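Local coordinates for cell death abnormality protein 2 (Caenorhabditis elegans, PDB 3QWX) that acts as a CRK-family signalling adaptor needed for cell-corpse engulfment and cell migration, seen here as its SH2 domain followed by its first SH3 domain, at residues Tyr49-Arg54 with Arg102-Ala107; Phe9-Phe14 with Ala94-Phe99. All blocks are in the same frame, centred on the assembly; numbering follows the deposited sequence.

Interaction 1 (Tyr49-Arg54 with Arg102-Ala107); sequences YSLTVR and RVLTEA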
loop_
_atom_site.group_PDB
_atom_site.type_symbol
_atom_site.label_atom_id
_atom_site.label_comp_id
_atom_site.label_asym_id
_atom_site.label_seq_id
_atom_site.Cartn_x
_atom_site.Cartn_y
_atom_site.Cartn_z
ATOM N N TYR A 49 -2.532 11.569 -1.374
ATOM C CA TYR A 49 -2.691 10.128 -1.406
ATOM C C TYR A 49 -4.144 9.811 -1.665
ATOM O O TYR A 49 -5.021 10.637 -1.451
ATOM C CB TYR A 49 -2.249 9.477 -0.091
ATOM C CG TYR A 49 -0.765 9.537 0.170
ATOM C CD1 TYR A 49 0.140 8.910 -0.684
ATOM C CD2 TYR A 49 -0.263 10.193 1.285
ATOM C CE1 TYR A 49 1.496 8.955 -0.441
ATOM C CE2 TYR A 49 1.094 10.243 1.534
ATOM C CZ TYR A 49 1.972 9.627 0.668
ATOM O OH TYR A 49 3.324 9.671 0.924
ATOM N N SER A 50 -4.389 8.597 -2.128
ATOM C CA SER A 50 -5.734 8.099 -2.303
ATOM C C SER A 50 -5.862 6.820 -1.513
ATOM O O SER A 50 -4.965 5.985 -1.530
ATOM C CB SER A 50 -6.022 7.810 -3.777
ATOM O OG SER A 50 -6.376 8.989 -4.464
ATOM N N LEU A 51 -6.984 6.690 -0.819
ATOM C CA LEU A 51 -7.357 5.476 -0.130
ATOM C C LEU A 51 -8.441 4.818 -0.974
ATOM O O LEU A 51 -9.477 5.430 -1.228
ATOM C CB LEU A 51 -7.910 5.830 1.259
ATOM C CG LEU A 51 -8.460 4.721 2.149
ATOM C CD1 LEU A 51 -7.366 3.747 2.592
ATOM C CD2 LEU A 51 -9.145 5.335 3.356
ATOM N N THR A 52 -8.204 3.582 -1.396
ATOM C CA THR A 52 -9.176 2.805 -2.182
ATOM C C THR A 52 -9.671 1.595 -1.374
ATOM O O THR A 52 -8.864 0.829 -0.842
ATOM C CB THR A 52 -8.569 2.330 -3.553
ATOM O OG1 THR A 52 -8.073 3.461 -4.276
ATOM C CG2 THR A 52 -9.623 1.626 -4.410
ATOM N N VAL A 53 -10.995 1.440 -1.285
ATOM C CA VAL A 53 -11.633 0.474 -0.387
ATOM C C VAL A 53 -12.778 -0.297 -1.067
ATOM O O VAL A 53 -13.590 0.282 -1.779
ATOM C CB VAL A 53 -12.220 1.170 0.881
ATOM C CG1 VAL A 53 -12.483 0.158 1.990
ATOM C CG2 VAL A 53 -11.297 2.254 1.387
ATOM N N ARG A 54 -12.832 -1.604 -0.838
ATOM C CA ARG A 54 -13.991 -2.412 -1.226
ATOM C C ARG A 54 -15.021 -2.266 -0.108
ATOM O O ARG A 54 -14.784 -2.708 1.022
ATOM C CB ARG A 54 -13.579 -3.879 -1.366
ATOM C CG ARG A 54 -14.718 -4.856 -1.640
ATOM C CD ARG A 54 -15.422 -4.593 -2.960
ATOM N NE ARG A 54 -16.300 -5.712 -3.308
ATOM C CZ ARG A 54 -15.899 -6.790 -3.988
ATOM N NH1 ARG A 54 -14.641 -6.879 -4.403
ATOM N NH2 ARG A 54 -16.754 -7.772 -4.267
ATOM N N ARG A 102 -15.313 3.303 12.335
ATOM C CA ARG A 102 -16.273 4.258 11.796
ATOM C C ARG A 102 -16.243 4.008 10.286
ATOM O O ARG A 102 -15.183 3.693 9.736
ATOM C CB ARG A 102 -15.815 5.692 12.113
ATOM C CG ARG A 102 -16.888 6.659 12.605
ATOM C CD ARG A 102 -17.213 6.490 14.098
ATOM N NE ARG A 102 -17.912 5.236 14.394
ATOM C CZ ARG A 102 -19.139 5.144 14.914
ATOM N NH1 ARG A 102 -19.662 3.954 15.147
ATOM N NH2 ARG A 102 -19.843 6.232 15.207
ATOM N N VAL A 103 -17.382 4.123 9.607
ATOM C CA VAL A 103 -17.383 3.870 8.161
ATOM C C VAL A 103 -16.942 5.081 7.358
ATOM O O VAL A 103 -17.082 6.227 7.797
ATOM C CB VAL A 103 -18.764 3.427 7.617
ATOM C CG1 VAL A 103 -19.185 2.102 8.252
ATOM C CG2 VAL A 103 -19.799 4.533 7.835
ATOM N N LEU A 104 -16.407 4.809 6.171
ATOM C CA LEU A 104 -16.121 5.859 5.216
ATOM C C LEU A 104 -17.429 6.203 4.525
ATOM O O LEU A 104 -17.999 7.266 4.747
ATOM C CB LEU A 104 -15.053 5.395 4.221
ATOM C CG LEU A 104 -13.699 5.235 4.915
ATOM C CD1 LEU A 104 -12.866 4.082 4.346
ATOM C CD2 LEU A 104 -12.950 6.557 4.851
ATOM N N THR A 105 -17.916 5.282 3.708
ATOM C CA THR A 105 -19.179 5.475 3.004
ATOM C C THR A 105 -20.135 4.368 3.410
ATOM O O THR A 105 -21.175 4.620 4.032
ATOM C CB THR A 105 -18.972 5.494 1.463
ATOM O OG1 THR A 105 -18.371 6.739 1.092
ATOM C CG2 THR A 105 -20.303 5.354 0.738
ATOM N N GLU A 106 -19.764 3.134 3.092
ATOM C CA GLU A 106 -20.561 1.980 3.475
ATOM C C GLU A 106 -19.826 1.018 4.402
ATOM O O GLU A 106 -20.461 0.205 5.063
ATOM C CB GLU A 106 -21.065 1.227 2.241
ATOM C CG GLU A 106 -22.056 2.009 1.380
ATOM C CD GLU A 106 -23.361 2.299 2.103
ATOM O OE1 GLU A 106 -23.738 1.512 2.992
ATOM O OE2 GLU A 106 -24.014 3.315 1.782
ATOM N N ALA A 107 -18.494 1.098 4.453
ATOM C CA ALA A 107 -17.724 0.149 5.266
ATOM C C ALA A 107 -16.507 0.755 5.974
ATOM O O ALA A 107 -16.041 1.836 5.632
ATOM C CB ALA A 107 -17.302 -1.059 4.427
#

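Interaction 2 (Phe9-Phe14 with Ala94-Phe99); sequences FEWRSF and ALLNHF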
loop_
_atom_site.group_PDB
_atom_site.type_symbol
_atom_site.label_atom_id
_atom_site.label_comp_id
_atom_site.label_asym_id
_atom_site.label_seq_id
_atom_site.Cartn_x
_atom_site.Cartn_y
_atom_site.Cartn_z
ATOM N N PHE A 9 0.318 2.648 11.825
ATOM C CA PHE A 9 1.639 3.264 11.721
ATOM C C PHE A 9 2.487 2.663 10.591
ATOM O O PHE A 9 3.409 3.300 10.077
ATOM C CB PHE A 9 2.368 3.241 13.069
ATOM C CG PHE A 9 1.703 4.104 14.106
ATOM C CD1 PHE A 9 1.833 5.484 14.060
ATOM C CD2 PHE A 9 0.901 3.545 15.084
ATOM C CE1 PHE A 9 1.186 6.288 15.005
ATOM C CE2 PHE A 9 0.253 4.344 16.030
ATOM C CZ PHE A 9 0.398 5.712 15.977
ATOM N N GLU A 10 2.145 1.449 10.187
ATOM C CA GLU A 10 2.891 0.759 9.133
ATOM C C GLU A 10 2.209 0.841 7.764
ATOM O O GLU A 10 2.304 -0.083 6.945
ATOM C CB GLU A 10 3.127 -0.692 9.535
ATOM C CG GLU A 10 4.005 -0.821 10.772
ATOM C CD GLU A 10 5.332 -0.084 10.622
ATOM O OE1 GLU A 10 5.943 -0.160 9.526
ATOM O OE2 GLU A 10 5.761 0.577 11.599
ATOM N N TRP A 11 1.555 1.968 7.503
ATOM C CA TRP A 11 0.763 2.129 6.284
ATOM C C TRP A 11 1.581 2.125 4.988
ATOM O O TRP A 11 1.044 1.853 3.910
ATOM C CB TRP A 11 -0.096 3.391 6.361
ATOM C CG TRP A 11 0.675 4.676 6.383
ATOM C CD1 TRP A 11 1.023 5.402 7.486
ATOM C CD2 TRP A 11 1.180 5.397 5.251
ATOM N NE1 TRP A 11 1.708 6.532 7.111
ATOM C CE2 TRP A 11 1.826 6.548 5.745
ATOM C CE3 TRP A 11 1.154 5.180 3.867
ATOM C CZ2 TRP A 11 2.446 7.480 4.901
ATOM C CZ3 TRP A 11 1.768 6.109 3.032
ATOM C CH2 TRP A 11 2.403 7.242 3.551
ATOM N N ARG A 12 2.869 2.432 5.090
ATOM C CA ARG A 12 3.735 2.440 3.912
ATOM C C ARG A 12 3.894 1.029 3.335
ATOM O O ARG A 12 4.247 0.859 2.167
ATOM C CB ARG A 12 5.085 3.099 4.226
ATOM C CG ARG A 12 4.979 4.627 4.399
ATOM C CD ARG A 12 6.285 5.227 4.896
ATOM N NE ARG A 12 6.256 6.690 4.993
ATOM C CZ ARG A 12 5.768 7.373 6.027
ATOM N NH1 ARG A 12 5.225 6.737 7.064
ATOM N NH2 ARG A 12 5.802 8.702 6.019
ATOM N N SER A 13 3.587 0.024 4.149
ATOM C CA SER A 13 3.568 -1.364 3.692
ATOM C C SER A 13 2.253 -1.751 2.998
ATOM O O SER A 13 2.161 -2.820 2.394
ATOM C CB SER A 13 3.859 -2.321 4.847
ATOM O OG SER A 13 5.105 -2.015 5.456
ATOM N N PHE A 14 1.222 -0.911 3.093
ATOM C CA PHE A 14 0.060 -1.116 2.217
ATOM C C PHE A 14 -0.166 0.031 1.226
ATOM O O PHE A 14 -1.292 0.290 0.780
ATOM C CB PHE A 14 -1.207 -1.544 2.959
ATOM C CG PHE A 14 -1.494 -0.780 4.220
ATOM C CD1 PHE A 14 -2.066 0.480 4.170
ATOM C CD2 PHE A 14 -1.257 -1.359 5.460
ATOM C CE1 PHE A 14 -2.371 1.173 5.349
ATOM C CE2 PHE A 14 -1.559 -0.680 6.641
ATOM C CZ PHE A 14 -2.109 0.589 6.581
ATOM N N ALA A 94 -3.547 8.197 12.370
ATOM C CA ALA A 94 -4.734 8.592 13.110
ATOM C C ALA A 94 -5.973 8.461 12.225
ATOM O O ALA A 94 -7.009 7.968 12.667
ATOM C CB ALA A 94 -4.591 10.014 13.638
ATOM N N LEU A 95 -5.851 8.886 10.967
ATOM C CA LEU A 95 -6.936 8.776 9.997
ATOM C C LEU A 95 -7.320 7.321 9.783
ATOM O O LEU A 95 -8.494 6.980 9.803
ATOM C CB LEU A 95 -6.530 9.414 8.657
ATOM C CG LEU A 95 -7.491 9.395 7.454
ATOM C CD1 LEU A 95 -7.158 10.503 6.466
ATOM C CD2 LEU A 95 -7.510 8.033 6.757
ATOM N N LEU A 96 -6.326 6.467 9.554
ATOM C CA LEU A 96 -6.562 5.049 9.274
ATOM C C LEU A 96 -7.153 4.331 10.478
ATOM O O LEU A 96 -8.077 3.541 10.336
ATOM C CB LEU A 96 -5.258 4.345 8.865
ATOM C CG LEU A 96 -4.598 4.789 7.547
ATOM C CD1 LEU A 96 -3.284 4.071 7.359
ATOM C CD2 LEU A 96 -5.519 4.554 6.357
ATOM N N ASN A 97 -6.593 4.582 11.661
ATOM C CA ASN A 97 -7.170 4.038 12.893
ATOM C C ASN A 97 -8.639 4.412 13.042
ATOM O O ASN A 97 -9.482 3.580 13.411
ATOM C CB ASN A 97 -6.421 4.548 14.117
ATOM C CG ASN A 97 -7.017 4.030 15.409
ATOM O OD1 ASN A 97 -6.855 2.854 15.748
ATOM N ND2 ASN A 97 -7.715 4.902 16.134
ATOM N N HIS A 98 -8.941 5.677 12.768
ATOM C CA HIS A 98 -10.292 6.190 12.961
ATOM C C HIS A 98 -11.302 5.364 12.159
ATOM O O HIS A 98 -12.410 5.089 12.619
ATOM C CB HIS A 98 -10.353 7.670 12.556
ATOM C CG HIS A 98 -11.721 8.273 12.653
ATOM N ND1 HIS A 98 -12.215 8.814 13.818
ATOM C CD2 HIS A 98 -12.698 8.420 11.727
ATOM C CE1 HIS A 98 -13.437 9.272 13.609
ATOM N NE2 HIS A 98 -13.752 9.048 12.348
ATOM N N PHE A 99 -10.921 4.961 10.953
ATOM C CA PHE A 99 -11.879 4.292 10.075
ATOM C C PHE A 99 -11.879 2.763 10.217
ATOM O O PHE A 99 -12.484 2.056 9.422
ATOM C CB PHE A 99 -11.716 4.760 8.622
ATOM C CG PHE A 99 -12.211 6.174 8.391
ATOM C CD1 PHE A 99 -13.568 6.443 8.338
ATOM C CD2 PHE A 99 -11.317 7.226 8.233
ATOM C CE1 PHE A 99 -14.036 7.728 8.126
ATOM C CE2 PHE A 99 -11.770 8.529 8.029
ATOM C CZ PHE A 99 -13.133 8.778 7.969
#

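Interaction 1 (Tyr49-Arg54 with Arg102-Ala107)
Leu104 lays the methyl CD1 against two side chains of strand 49-54. Leu104 CD1 lies 3.8 Å from Val53 CG2 and 4.0 Å from Leu51 CD2. The leucine meets Val53 at about a right angle and runs aslant to Leu51. Leu51 CD2 and Val53 CG2 both come up to this one methyl. Leu51 reaches it because its CG extends anti to the backbone N (chi1 176°), which carries the two methyls out from the strand. In Val53 it is CG2, the branch beside the backbone N, that makes the touch.

Strand 49-54 runs between strands 37-42 and 62-69 in the sheet of the SH2 domain. Residues 102-107 belong to the loop between helix 92-98 and strand 111-112, known in SH2 domains as the BG loop. Leu51 and Val53, two positions apart, face this loop. Thr52 between them turns to the other side, where it packs on Ala24 and Leu28 of helix 21-29 and its OG1 hydrogen-bonds Arg41 NE.

No hydrogen bond joins the two segments, and the contact is buried and apolar. Polar bonds shape the loop itself. Leu104 N donates to Ala107 O at 3.0 Å, which draws these two residues of the loop together. The backbone N atoms of Thr105, Glu106 and Ala107 all bond to Glu55 OE1, so three N-H groups grip one carboxylate oxygen and tie the loop to the residue just beyond the strand. The Leu104 side chain also touches Tyr65, Phe99 and Leu109.

Interaction 2 (Phe9-Phe14 with Ala94-Phe99)
The 3-10 segment 9-13, which leads into strand 15-16, packs here against helix 92-98 of the SH2 domain, one of the helices that flank its sheet. The contact is made by a single methyl, Leu96 CD1, which enters the angle between Trp11 and Phe14. Leu96 CD1 approaches Trp11 CB to 3.4 Å, which is close for two saturated carbons. The indole is reached only at its root, where Trp11 CG is 4.1 Å from Leu96 CD1. Trp11 places CG between its backbone N and carbonyl carbon (chi1 66°), and this leads the ring away from the helix residue while CB stays turned to it.

The Phe14 and Leu96 side chains come at each other from opposite directions. Leu96 CD1 lies at the edge of the Phe14 ring, near the ring plane, 3.6 Å from Phe14 CE1 and 3.8 Å from Phe14 CZ. The ring is folded back on its own turn (chi1 44°). Trp11 CA sits 3.3 Å above one of its faces, offset toward the rim. The hydrogen bond from Phe14 N to Trp11 O, 2.9 Å long, closes the turn that brings the two residues together.

Other groups pack round the two rings. Trp11 CZ2 sits over the centre of one face of the Arg12 guanidinium, 3.5 Å above its plane. The Trp11 side chain also packs on Ile92 and Pro93, and its ring meets that of Tyr49 edge-to-face. Phe14 stacks edge-to-face with Phe38, and its backbone bonds to Met40 of strand 37-42.

All three touching residues are buried, and no hydrogen bond crosses between the segments. The contact therefore rests on close packing round one methyl and on exclusion of water, with no directional bond to set its geometry.

How the interactions relate
Interactions 1 and 2 lie in the same SH2 domain, with centres 12 Å apart, and their segments alternate along the chain. They meet directly at three places. Leu104 CD2 of interaction 1 packs 3.5 Å from Phe99 CD1, just after the helix of interaction 2. Tyr49 OH comes within 3.7 Å of Trp11 CH2. Leu51 CD1 and Leu96 CD2 are looser, at 4.3 Å. Leu109 touches Leu96, Phe99 and Leu104, so it adds to the same apolar layer. Arg41 lies in an FLMR sequence matching the FLVR motif, whose arginine binds phosphotyrosine in other SH2 domains. Its NE bonds Thr52 OG1, which faces away from interaction 1, and its backbone pairs with Ser50.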